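Local structure of albumin-1 (Psophocarpus tetragonolobus, 1WBA) at residues 33-38 / 45-50; 60-65 / 115-120; 95-98 / 102-105; 122-127 / 164-169. The protein serves as a 2S seed storage protein of the winged bean and belongs to the leguminous Kunitz-type protease inhibitor family. One frame throughout, in Å; residues are numbered along the deposited sequence.

Contact 1: 33-38 / 45-50; sequences VATGNE and SIVKST
S45 meets T35 and E38 through a single hydroxyl: its OG donates to E38 OE1 at 2.7 Å and lies equally near, 2.7 Å, to T35 OG1. The serine reaches the carboxylate on the syn side of OE1, 28° out of its plane. From the same face, but steeper at 46°, the backbone T35 N gives that oxygen a second hydrogen bond of 3.1 Å, so OE1 is gripped twice. The type II' turn from T35 to E38 makes this possible by folding the chain back on itself. With CG beside the backbone N (chi1 -70°) and the rest of the chain extended, E38 then runs straight to the serine. Its other oxygen, OE2, is held by Y110 and K105, and K105 probably also bonds S45 OG, which makes the cluster a small buried polar network.

T35 divides its branches: while OG1 faces the hydroxyl, CG2 packs 3.5 Å from S45 CB. Farther along the strand the chemistry turns apolar, as V33 CG2 sits 3.8 Å from V47 CG2 with the two valine side chains at about a right angle. Beneath these side chains V33 and S45 form a hydrogen-bonded antiparallel pair, with V33 N and S45 O 3.0 Å apart. This is a β-hairpin with a long connection, one of the building units of the β-trefoil fold of Kunitz-type proteins.

Contact 2: 60-65 / 115-120; sequences SSEDKT and KGAFTI
E62 and A117 make the contact almost alone, a carboxylate set against a methyl group. The methyl lies to one side of the carboxylate plane, displaced past its oxygen end: A117 CB is 3.5 Å from E62 OE2 and 3.8 Å from E62 CD. Two torsions of the glutamate explain this. CG stands opposite the backbone N (chi1 166°) and the chain continues extended, which carries the acid from just past the end of strand 56-61 across to strand 116-122, with which it does not pair. A final twist about CG-CD (chi3 71°) then turns one side of the flat group obliquely toward the alanine. The backbone is passed at a greater distance, with E62 OE2 4.1 Å from G116 O. The charge itself is answered by R77, whose NE forms a salt bridge with E62 OE1, and A117 also packs on R77.

After S61 the chain leaves the strand in a turn stiffened by its own side chains. S61 OG donates to D63 O at 3.1 Å. D63 OD1 takes two donors from T65: the backbone N, at 3.2 Å from above the carboxylate plane, and the hydroxyl OG1, at 2.8 Å on the syn lone pair.

The two backbones are instead bonded to the chain at R77 and L78, E62 to the first and F118 to the second. The arrangement combines an Asx turn, defined by the bond from T65 N and following strand 56-61, with side-chain packing between two non-paired strands of the β-trefoil expected of Kunitz-type proteins.

Contact 3: 95-98 / 102-105; sequences VDFQ and QQLK
V95 and Q103 form a hydrogen-bonded antiparallel pair, V95 N to Q103 O at 3.0 Å and Q103 N to V95 O at 3.1 Å, while the short strands 95-97 and 103-105 splay to 119° between their directions.

On the face carrying V95 and Q103, the main event involves K105 and F97. With CG beside the backbone N (chi1 -60°), the lysine lies against V95, its CG 3.7 Å from V95 CG2; a bend at the second torsion then sends the rest of the chain toward the phenylalanine. K105 CE comes 3.7 Å from F97 CD1, and NZ settles over one face of the ring, 4.3 Å from the F97 centroid and 20° off its normal, in a cation-pi interaction displaced toward the rim. This β-hairpin, with 113-114 on the other flank of strand 92-97, is part of the β-trefoil framework of Kunitz-type proteins. Y110 meets the F97 ring edge-to-face, and the ammonium of K105 has its strongest partner in E38.

D96 and Q102 lie on the opposite face of the hairpin as a non-hydrogen-bonded pair that draws close, with a CA-H...O contact of 3.2 Å from Q102 CA to V95 O. D96 is the centre of an inverse gamma turn, and the chain turns a corner at Q102. Their carboxylate and amide planes are steeply inclined; the touch is mostly with the aliphatic part, Q102 CG being 3.9 Å from D96 OD1. The amide of Q103, by contrast, reaches back toward F97, and its OE1 accepts a hydrogen bond from R155.

Contact 4: 122-127 / 164-169; sequences KGSNTP and PLVVKF
V166 has CG1 opposite its backbone N (chi1 178°), which places CG2 beside that N, and from this setting the two methyls spread toward G123 and S124. CG2 meets the glycine carbonyl, 3.7 Å from G123 O, whereas CG1 approaches the serine hydroxyl more loosely, 4.4 Å from S124 OG. G123 has no side chain, and on this side the valine comes close: G123 CA lies 5.4 Å from V166 CA.

The other reach is made by K168. CG lies beside the backbone N (chi1 -90°) and the chain then runs extended, until a kink at the last bond (chi4 -63°) swings the ammonium toward the loop. K168 NZ ends 3.6 Å from P127 O, too far to be counted here as a hydrogen bond, though the positive charge probably favours the carbonyl. Both touches are therefore light, and side chains of the strand do the reaching.

The loop shapes itself largely from within. S124 OG accepts a weak bond from T126 N at 3.1 Å, but the stronger partner of that hydroxyl is T129, which also bonds the backbones of G123 and T126 and packs against V166. T129 thus ties S124, T126 and G123 together.

Strand 166-171 is held on either side by strands 17-23 and 130-136. The arrangement is that of a surface loop joining two antiparallel strands, 116-122 and 130-136, and resting on a neighbouring strand, here within the β-trefoil of the Kunitz-type family.

Overall arrangement
Contacts 1 and 3 are hydrogen-bonded hairpin pairings, and K105 fuses them: its ammonium, over an aromatic face in contact 3, also serves the acid and probably the hydroxyl of contact 1. Contact 1 is buried and holds a polar cluster; contact 3 is partly buried. Contacts 2 and 4 unite pieces far apart in sequence, with no hydrogen bonds between their two segments, by a partly buried carboxylate on a methyl and by light touches at the surface. Both draw on strand 116-122 or the loop after it, and meet where I120 packs on F169. F118 of contact 2 touches L104 of contact 3. Contacts 1 and 2 lie on opposite sides of the chain's centre, about 24 Å between centres.

Contact 1: 33-38 / 45-50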
loop_
_atom_site.group_PDB
_atom_site.type_symbol
_atom_site.label_atom_id
_atom_site.label_comp_id
_atom_site.label_asym_id
_atom_site.label_seq_id
_atom_site.Cartn_x
_atom_site.Cartn_y
_atom_site.Cartn_z
ATOM N N VAL A 33 8.994 0.152 9.768
ATOM C CA VAL A 33 9.911 0.673 10.785
ATOM C C VAL A 33 9.108 1.347 11.888
ATOM O O VAL A 33 7.897 1.516 11.782
ATOM C CB VAL A 33 10.902 1.749 10.209
ATOM C CG1 VAL A 33 11.764 1.168 9.110
ATOM C CG2 VAL A 33 10.152 2.975 9.676
ATOM N N ALA A 34 9.781 1.693 12.975
ATOM C CA ALA A 34 9.123 2.388 14.065
ATOM C C ALA A 34 9.265 3.867 13.735
ATOM O O ALA A 34 10.312 4.297 13.241
ATOM C CB ALA A 34 9.814 2.091 15.359
ATOM N N THR A 35 8.187 4.622 13.886
ATOM C CA THR A 35 8.234 6.061 13.673
ATOM C C THR A 35 7.729 6.679 14.979
ATOM O O THR A 35 7.114 5.992 15.793
ATOM C CB THR A 35 7.318 6.546 12.499
ATOM O OG1 THR A 35 5.948 6.205 12.756
ATOM C CG2 THR A 35 7.770 5.974 11.187
ATOM N N GLY A 36 8.002 7.959 15.192
ATOM C CA GLY A 36 7.517 8.610 16.391
ATOM C C GLY A 36 7.956 7.945 17.677
ATOM O O GLY A 36 9.147 7.750 17.893
ATOM N N ASN A 37 6.980 7.542 18.486
ATOM C CA ASN A 37 7.215 6.915 19.792
ATOM C C ASN A 37 7.179 5.385 19.771
ATOM O O ASN A 37 7.236 4.735 20.821
ATOM C CB ASN A 37 6.182 7.447 20.790
ATOM C CG ASN A 37 6.138 8.961 20.817
ATOM O OD1 ASN A 37 7.114 9.605 21.198
ATOM N ND2 ASN A 37 5.027 9.544 20.359
ATOM N N GLU A 38 7.090 4.811 18.575
ATOM C CA GLU A 38 7.052 3.356 18.428
ATOM C C GLU A 38 8.385 2.711 18.817
ATOM O O GLU A 38 9.440 3.333 18.733
ATOM C CB GLU A 38 6.667 2.971 16.989
ATOM C CG GLU A 38 5.214 3.277 16.655
ATOM C CD GLU A 38 4.858 3.079 15.195
ATOM O OE1 GLU A 38 5.746 2.800 14.365
ATOM O OE2 GLU A 38 3.664 3.216 14.868
ATOM N N SER A 45 4.933 1.084 11.502
ATOM C CA SER A 45 4.717 2.029 10.411
ATOM C C SER A 45 5.128 1.533 9.021
ATOM O O SER A 45 6.257 1.080 8.826
ATOM C CB SER A 45 5.452 3.334 10.727
ATOM O OG SER A 45 5.008 3.828 11.968
ATOM N N ILE A 46 4.208 1.627 8.062
ATOM C CA ILE A 46 4.495 1.233 6.688
ATOM C C ILE A 46 5.042 2.482 6.005
ATOM O O ILE A 46 4.369 3.519 5.954
ATOM C CB ILE A 46 3.227 0.715 5.970
ATOM C CG1 ILE A 46 2.689 -0.507 6.722
ATOM C CG2 ILE A 46 3.556 0.347 4.527
ATOM C CD1 ILE A 46 1.375 -1.046 6.208
ATOM N N VAL A 47 6.261 2.388 5.480
ATOM C CA VAL A 47 6.916 3.529 4.861
ATOM C C VAL A 47 7.607 3.162 3.558
ATOM O O VAL A 47 7.705 1.985 3.205
ATOM C CB VAL A 47 8.037 4.087 5.810
ATOM C CG1 VAL A 47 7.478 4.392 7.181
ATOM C CG2 VAL A 47 9.198 3.079 5.951
ATOM N N LYS A 48 8.047 4.186 2.829
ATOM C CA LYS A 48 8.827 3.987 1.607
ATOM C C LYS A 48 10.224 3.872 2.214
ATOM O O LYS A 48 10.660 4.764 2.945
ATOM C CB LYS A 48 8.739 5.222 0.722
ATOM C CG LYS A 48 9.633 5.198 -0.497
ATOM C CD LYS A 48 9.111 6.240 -1.484
ATOM C CE LYS A 48 10.049 6.452 -2.637
ATOM N NZ LYS A 48 11.256 7.099 -2.121
ATOM N N SER A 49 10.911 2.775 1.935
ATOM C CA SER A 49 12.218 2.533 2.522
ATOM C C SER A 49 13.325 3.523 2.229
ATOM O O SER A 49 13.519 3.965 1.092
ATOM C CB SER A 49 12.719 1.135 2.167
ATOM O OG SER A 49 13.815 0.756 3.000
ATOM N N THR A 50 14.073 3.824 3.287
ATOM C CA THR A 50 15.233 4.685 3.191
ATOM C C THR A 50 16.449 3.809 3.512
ATOM O O THR A 50 17.545 4.314 3.719
ATOM C CB THR A 50 15.141 5.895 4.174
ATOM O OG1 THR A 50 14.862 5.428 5.495
ATOM C CG2 THR A 50 14.029 6.841 3.749
#

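Contact 2: 60-65 / 115-120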
loop_
_atom_site.group_PDB
_atom_site.type_symbol
_atom_site.label_atom_id
_atom_site.label_comp_id
_atom_site.label_asym_id
_atom_site.label_seq_id
_atom_site.Cartn_x
_atom_site.Cartn_y
_atom_site.Cartn_z
ATOM N N SER A 60 -4.949 -9.010 -2.980
ATOM C CA SER A 60 -6.163 -9.813 -3.148
ATOM C C SER A 60 -7.440 -9.006 -3.213
ATOM O O SER A 60 -7.540 -7.937 -2.615
ATOM C CB SER A 60 -6.299 -10.773 -1.954
ATOM O OG SER A 60 -5.092 -11.484 -1.739
ATOM N N SER A 61 -8.441 -9.536 -3.909
ATOM C CA SER A 61 -9.712 -8.854 -3.960
ATOM C C SER A 61 -10.290 -8.925 -2.537
ATOM O O SER A 61 -10.131 -9.924 -1.820
ATOM C CB SER A 61 -10.664 -9.526 -4.961
ATOM O OG SER A 61 -10.799 -10.904 -4.697
ATOM N N GLU A 62 -10.884 -7.824 -2.106
ATOM C CA GLU A 62 -11.491 -7.754 -0.794
ATOM C C GLU A 62 -12.667 -8.736 -0.742
ATOM O O GLU A 62 -12.865 -9.426 0.247
ATOM C CB GLU A 62 -11.948 -6.313 -0.532
ATOM C CG GLU A 62 -12.886 -6.174 0.631
ATOM C CD GLU A 62 -13.269 -4.754 0.905
ATOM O OE1 GLU A 62 -14.018 -4.157 0.119
ATOM O OE2 GLU A 62 -12.815 -4.236 1.930
ATOM N N ASP A 63 -13.431 -8.807 -1.822
ATOM C CA ASP A 63 -14.570 -9.716 -1.916
ATOM C C ASP A 63 -14.056 -11.132 -2.148
ATOM O O ASP A 63 -13.406 -11.388 -3.156
ATOM C CB ASP A 63 -15.454 -9.298 -3.104
ATOM C CG ASP A 63 -16.804 -10.023 -3.146
ATOM O OD1 ASP A 63 -17.047 -10.927 -2.317
ATOM O OD2 ASP A 63 -17.632 -9.677 -4.026
ATOM N N LYS A 64 -14.335 -12.046 -1.224
ATOM C CA LYS A 64 -13.895 -13.424 -1.398
ATOM C C LYS A 64 -14.939 -14.433 -1.939
ATOM O O LYS A 64 -14.629 -15.618 -2.096
ATOM C CB LYS A 64 -13.276 -13.939 -0.108
ATOM C CG LYS A 64 -11.958 -13.270 0.212
ATOM C CD LYS A 64 -11.380 -13.818 1.511
ATOM N N THR A 65 -16.135 -13.958 -2.286
ATOM C CA THR A 65 -17.189 -14.834 -2.806
ATOM C C THR A 65 -16.766 -15.473 -4.128
ATOM O O THR A 65 -16.371 -14.778 -5.056
ATOM C CB THR A 65 -18.477 -14.057 -3.063
ATOM O OG1 THR A 65 -18.704 -13.160 -1.974
ATOM C CG2 THR A 65 -19.667 -15.005 -3.157
ATOM N N LYS A 115 -12.139 1.843 8.469
ATOM C CA LYS A 115 -12.627 0.746 7.649
ATOM C C LYS A 115 -12.651 1.192 6.189
ATOM O O LYS A 115 -13.112 2.282 5.877
ATOM C CB LYS A 115 -14.022 0.344 8.095
ATOM C CG LYS A 115 -14.036 -0.408 9.404
ATOM N N GLY A 116 -12.142 0.350 5.302
ATOM C CA GLY A 116 -12.114 0.690 3.898
ATOM C C GLY A 116 -11.219 -0.286 3.187
ATOM O O GLY A 116 -10.719 -1.233 3.803
ATOM N N ALA A 117 -10.966 -0.033 1.912
ATOM C CA ALA A 117 -10.135 -0.915 1.103
ATOM C C ALA A 117 -9.242 -0.072 0.233
ATOM O O ALA A 117 -9.480 1.119 0.074
ATOM C CB ALA A 117 -11.020 -1.819 0.212
ATOM N N PHE A 118 -8.226 -0.705 -0.341
ATOM C CA PHE A 118 -7.284 -0.034 -1.220
ATOM C C PHE A 118 -7.700 -0.295 -2.649
ATOM O O PHE A 118 -8.368 -1.286 -2.900
ATOM C CB PHE A 118 -5.878 -0.608 -1.006
ATOM C CG PHE A 118 -5.304 -0.302 0.342
ATOM C CD1 PHE A 118 -4.699 0.921 0.583
ATOM C CD2 PHE A 118 -5.412 -1.213 1.383
ATOM C CE1 PHE A 118 -4.207 1.238 1.854
ATOM C CE2 PHE A 118 -4.927 -0.906 2.649
ATOM C CZ PHE A 118 -4.323 0.327 2.885
ATOM N N THR A 119 -7.395 0.628 -3.564
ATOM C CA THR A 119 -7.676 0.416 -5.001
ATOM C C THR A 119 -6.453 0.889 -5.789
ATOM O O THR A 119 -5.583 1.592 -5.250
ATOM C CB THR A 119 -8.949 1.155 -5.531
ATOM O OG1 THR A 119 -8.767 2.566 -5.461
ATOM C CG2 THR A 119 -10.173 0.778 -4.745
ATOM N N ILE A 120 -6.388 0.516 -7.058
ATOM C CA ILE A 120 -5.267 0.892 -7.912
ATOM C C ILE A 120 -5.799 1.593 -9.152
ATOM O O ILE A 120 -6.835 1.185 -9.693
ATOM C CB ILE A 120 -4.504 -0.372 -8.409
ATOM C CG1 ILE A 120 -3.880 -1.132 -7.234
ATOM C CG2 ILE A 120 -3.458 0.018 -9.433
ATOM C CD1 ILE A 120 -3.408 -2.546 -7.564
#

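Contact 3: 95-98 / 102-105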
loop_
_atom_site.group_PDB
_atom_site.type_symbol
_atom_site.label_atom_id
_atom_site.label_comp_id
_atom_site.label_asym_id
_atom_site.label_seq_id
_atom_site.Cartn_x
_atom_site.Cartn_y
_atom_site.Cartn_z
ATOM N N VAL A 95 -4.804 4.182 9.878
ATOM C CA VAL A 95 -5.104 4.600 11.243
ATOM C C VAL A 95 -5.229 6.123 11.280
ATOM O O VAL A 95 -4.395 6.839 10.712
ATOM C CB VAL A 95 -3.970 4.121 12.200
ATOM C CG1 VAL A 95 -4.156 4.673 13.624
ATOM C CG2 VAL A 95 -3.911 2.585 12.210
ATOM N N ASP A 96 -6.303 6.631 11.875
ATOM C CA ASP A 96 -6.470 8.082 11.970
ATOM C C ASP A 96 -5.637 8.500 13.180
ATOM O O ASP A 96 -6.131 8.658 14.303
ATOM C CB ASP A 96 -7.936 8.460 12.136
ATOM C CG ASP A 96 -8.189 9.895 11.787
ATOM O OD1 ASP A 96 -7.219 10.682 11.757
ATOM O OD2 ASP A 96 -9.350 10.236 11.509
ATOM N N PHE A 97 -4.352 8.644 12.907
ATOM C CA PHE A 97 -3.331 8.924 13.904
ATOM C C PHE A 97 -3.259 10.345 14.428
ATOM O O PHE A 97 -2.916 11.279 13.701
ATOM C CB PHE A 97 -1.975 8.489 13.334
ATOM C CG PHE A 97 -0.978 8.091 14.369
ATOM C CD1 PHE A 97 -1.007 6.821 14.924
ATOM C CD2 PHE A 97 -0.002 8.990 14.783
ATOM C CE1 PHE A 97 -0.066 6.445 15.882
ATOM C CE2 PHE A 97 0.944 8.628 15.738
ATOM C CZ PHE A 97 0.915 7.351 16.289
ATOM N N GLN A 98 -3.568 10.498 15.705
ATOM C CA GLN A 98 -3.518 11.810 16.331
ATOM C C GLN A 98 -2.063 12.149 16.680
ATOM O O GLN A 98 -1.350 11.323 17.243
ATOM C CB GLN A 98 -4.383 11.814 17.604
ATOM C CG GLN A 98 -4.568 13.191 18.238
ATOM C CD GLN A 98 -5.257 13.100 19.578
ATOM O OE1 GLN A 98 -4.781 12.402 20.479
ATOM N NE2 GLN A 98 -6.399 13.771 19.713
ATOM N N GLN A 102 -4.343 10.468 8.864
ATOM C CA GLN A 102 -4.455 9.086 8.387
ATOM C C GLN A 102 -3.166 8.628 7.714
ATOM O O GLN A 102 -2.657 9.294 6.804
ATOM C CB GLN A 102 -5.647 8.940 7.437
ATOM C CG GLN A 102 -6.942 9.390 8.086
ATOM C CD GLN A 102 -8.196 9.058 7.295
ATOM O OE1 GLN A 102 -9.301 9.291 7.769
ATOM N NE2 GLN A 102 -8.036 8.492 6.109
ATOM N N GLN A 103 -2.623 7.517 8.208
ATOM C CA GLN A 103 -1.367 6.961 7.714
ATOM C C GLN A 103 -1.453 5.464 7.741
ATOM O O GLN A 103 -2.303 4.901 8.441
ATOM C CB GLN A 103 -0.214 7.360 8.627
ATOM C CG GLN A 103 -0.274 8.766 9.108
ATOM C CD GLN A 103 0.974 9.163 9.837
ATOM O OE1 GLN A 103 1.469 8.433 10.693
ATOM N NE2 GLN A 103 1.512 10.327 9.486
ATOM N N LEU A 104 -0.538 4.812 7.033
ATOM C CA LEU A 104 -0.529 3.351 6.990
ATOM C C LEU A 104 0.227 2.717 8.158
ATOM O O LEU A 104 1.373 3.064 8.441
ATOM C CB LEU A 104 0.035 2.824 5.665
ATOM C CG LEU A 104 -0.619 3.276 4.359
ATOM C CD1 LEU A 104 -0.194 2.337 3.249
ATOM C CD2 LEU A 104 -2.107 3.266 4.481
ATOM N N LYS A 105 -0.431 1.776 8.822
ATOM C CA LYS A 105 0.148 1.073 9.952
ATOM C C LYS A 105 -0.185 -0.403 9.811
ATOM O O LYS A 105 -1.116 -0.780 9.081
ATOM C CB LYS A 105 -0.483 1.562 11.265
ATOM C CG LYS A 105 -0.325 3.053 11.583
ATOM C CD LYS A 105 1.100 3.375 12.011
ATOM C CE LYS A 105 1.154 4.705 12.778
ATOM N NZ LYS A 105 2.573 5.075 13.059
#

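Contact 4: 122-127 / 164-169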
loop_
_atom_site.group_PDB
_atom_site.type_symbol
_atom_site.label_atom_id
_atom_site.label_comp_id
_atom_site.label_asym_id
_atom_site.label_seq_id
_atom_site.Cartn_x
_atom_site.Cartn_y
_atom_site.Cartn_z
ATOM N N LYS A 122 -4.227 3.991 -12.811
ATOM C CA LYS A 122 -3.034 4.363 -13.567
ATOM C C LYS A 122 -2.421 5.555 -12.856
ATOM O O LYS A 122 -3.141 6.480 -12.477
ATOM C CB LYS A 122 -3.395 4.787 -14.984
ATOM C CG LYS A 122 -3.741 3.640 -15.868
ATOM C CD LYS A 122 -4.094 4.108 -17.264
ATOM C CE LYS A 122 -4.684 2.950 -18.068
ATOM N NZ LYS A 122 -6.023 2.504 -17.542
ATOM N N GLY A 123 -1.104 5.539 -12.694
ATOM C CA GLY A 123 -0.421 6.603 -11.981
ATOM C C GLY A 123 0.183 7.699 -12.833
ATOM O O GLY A 123 0.376 8.812 -12.339
ATOM N N SER A 124 0.532 7.392 -14.080
ATOM C CA SER A 124 1.111 8.390 -14.977
ATOM C C SER A 124 0.935 7.975 -16.423
ATOM O O SER A 124 0.336 6.941 -16.731
ATOM C CB SER A 124 2.605 8.620 -14.679
ATOM O OG SER A 124 3.425 7.554 -15.132
ATOM N N ASN A 125 1.465 8.795 -17.315
ATOM C CA ASN A 125 1.365 8.492 -18.728
ATOM C C ASN A 125 2.319 7.343 -19.069
ATOM O O ASN A 125 2.123 6.627 -20.057
ATOM C CB ASN A 125 1.615 9.753 -19.573
ATOM C CG ASN A 125 0.438 10.731 -19.515
ATOM O OD1 ASN A 125 -0.687 10.343 -19.190
ATOM N ND2 ASN A 125 0.697 12.003 -19.811
ATOM N N THR A 126 3.338 7.159 -18.235
ATOM C CA THR A 126 4.278 6.071 -18.430
ATOM C C THR A 126 3.524 4.757 -18.202
ATOM O O THR A 126 2.847 4.584 -17.193
ATOM C CB THR A 126 5.435 6.154 -17.431
ATOM O OG1 THR A 126 6.037 7.451 -17.518
ATOM C CG2 THR A 126 6.476 5.083 -17.730
ATOM N N PRO A 127 3.620 3.829 -19.163
ATOM C CA PRO A 127 2.956 2.525 -19.090
ATOM C C PRO A 127 3.372 1.704 -17.877
ATOM O O PRO A 127 4.528 1.749 -17.455
ATOM C CB PRO A 127 3.421 1.839 -20.371
ATOM C CG PRO A 127 3.644 2.995 -21.303
ATOM C CD PRO A 127 4.360 3.971 -20.426
ATOM N N PRO A 164 0.107 11.643 -5.202
ATOM C CA PRO A 164 0.187 10.182 -5.307
ATOM C C PRO A 164 1.584 9.621 -5.498
ATOM O O PRO A 164 2.380 10.159 -6.265
ATOM C CB PRO A 164 -0.661 9.877 -6.540
ATOM C CG PRO A 164 -1.579 11.063 -6.656
ATOM C CD PRO A 164 -0.691 12.199 -6.308
ATOM N N LEU A 165 1.892 8.553 -4.777
ATOM C CA LEU A 165 3.175 7.884 -4.913
ATOM C C LEU A 165 2.950 7.009 -6.156
ATOM O O LEU A 165 1.996 6.240 -6.202
ATOM C CB LEU A 165 3.415 6.984 -3.693
ATOM C CG LEU A 165 4.800 6.442 -3.289
ATOM C CD1 LEU A 165 4.584 5.160 -2.497
ATOM C CD2 LEU A 165 5.708 6.166 -4.468
ATOM N N VAL A 166 3.781 7.160 -7.176
ATOM C CA VAL A 166 3.626 6.360 -8.386
ATOM C C VAL A 166 4.526 5.139 -8.238
ATOM O O VAL A 166 5.726 5.257 -7.959
ATOM C CB VAL A 166 3.979 7.160 -9.688
ATOM C CG1 VAL A 166 3.839 6.266 -10.926
ATOM C CG2 VAL A 166 3.069 8.362 -9.820
ATOM N N VAL A 167 3.959 3.970 -8.490
ATOM C CA VAL A 167 4.685 2.722 -8.323
ATOM C C VAL A 167 4.551 1.778 -9.515
ATOM O O VAL A 167 3.768 2.020 -10.439
ATOM C CB VAL A 167 4.148 1.962 -7.062
ATOM C CG1 VAL A 167 4.254 2.836 -5.829
ATOM C CG2 VAL A 167 2.680 1.557 -7.267
ATOM N N LYS A 168 5.327 0.705 -9.450
ATOM C CA LYS A 168 5.323 -0.375 -10.412
ATOM C C LYS A 168 5.229 -1.641 -9.569
ATOM O O LYS A 168 5.693 -1.661 -8.431
ATOM C CB LYS A 168 6.624 -0.409 -11.214
ATOM C CG LYS A 168 6.624 0.400 -12.490
ATOM C CD LYS A 168 7.942 0.201 -13.210
ATOM C CE LYS A 168 7.899 0.755 -14.614
ATOM N NZ LYS A 168 6.895 0.021 -15.425
ATOM N N PHE A 169 4.609 -2.686 -10.109
ATOM C CA PHE A 169 4.477 -3.957 -9.406
ATOM C C PHE A 169 5.401 -4.983 -10.045
ATOM O O PHE A 169 5.279 -5.278 -11.230
ATOM C CB PHE A 169 3.026 -4.473 -9.465
ATOM C CG PHE A 169 2.023 -3.545 -8.830
ATOM C CD1 PHE A 169 1.804 -3.575 -7.452
ATOM C CD2 PHE A 169 1.317 -2.625 -9.599
ATOM C CE1 PHE A 169 0.902 -2.688 -6.845
ATOM C CE2 PHE A 169 0.416 -1.741 -9.005
ATOM C CZ PHE A 169 0.210 -1.776 -7.620
#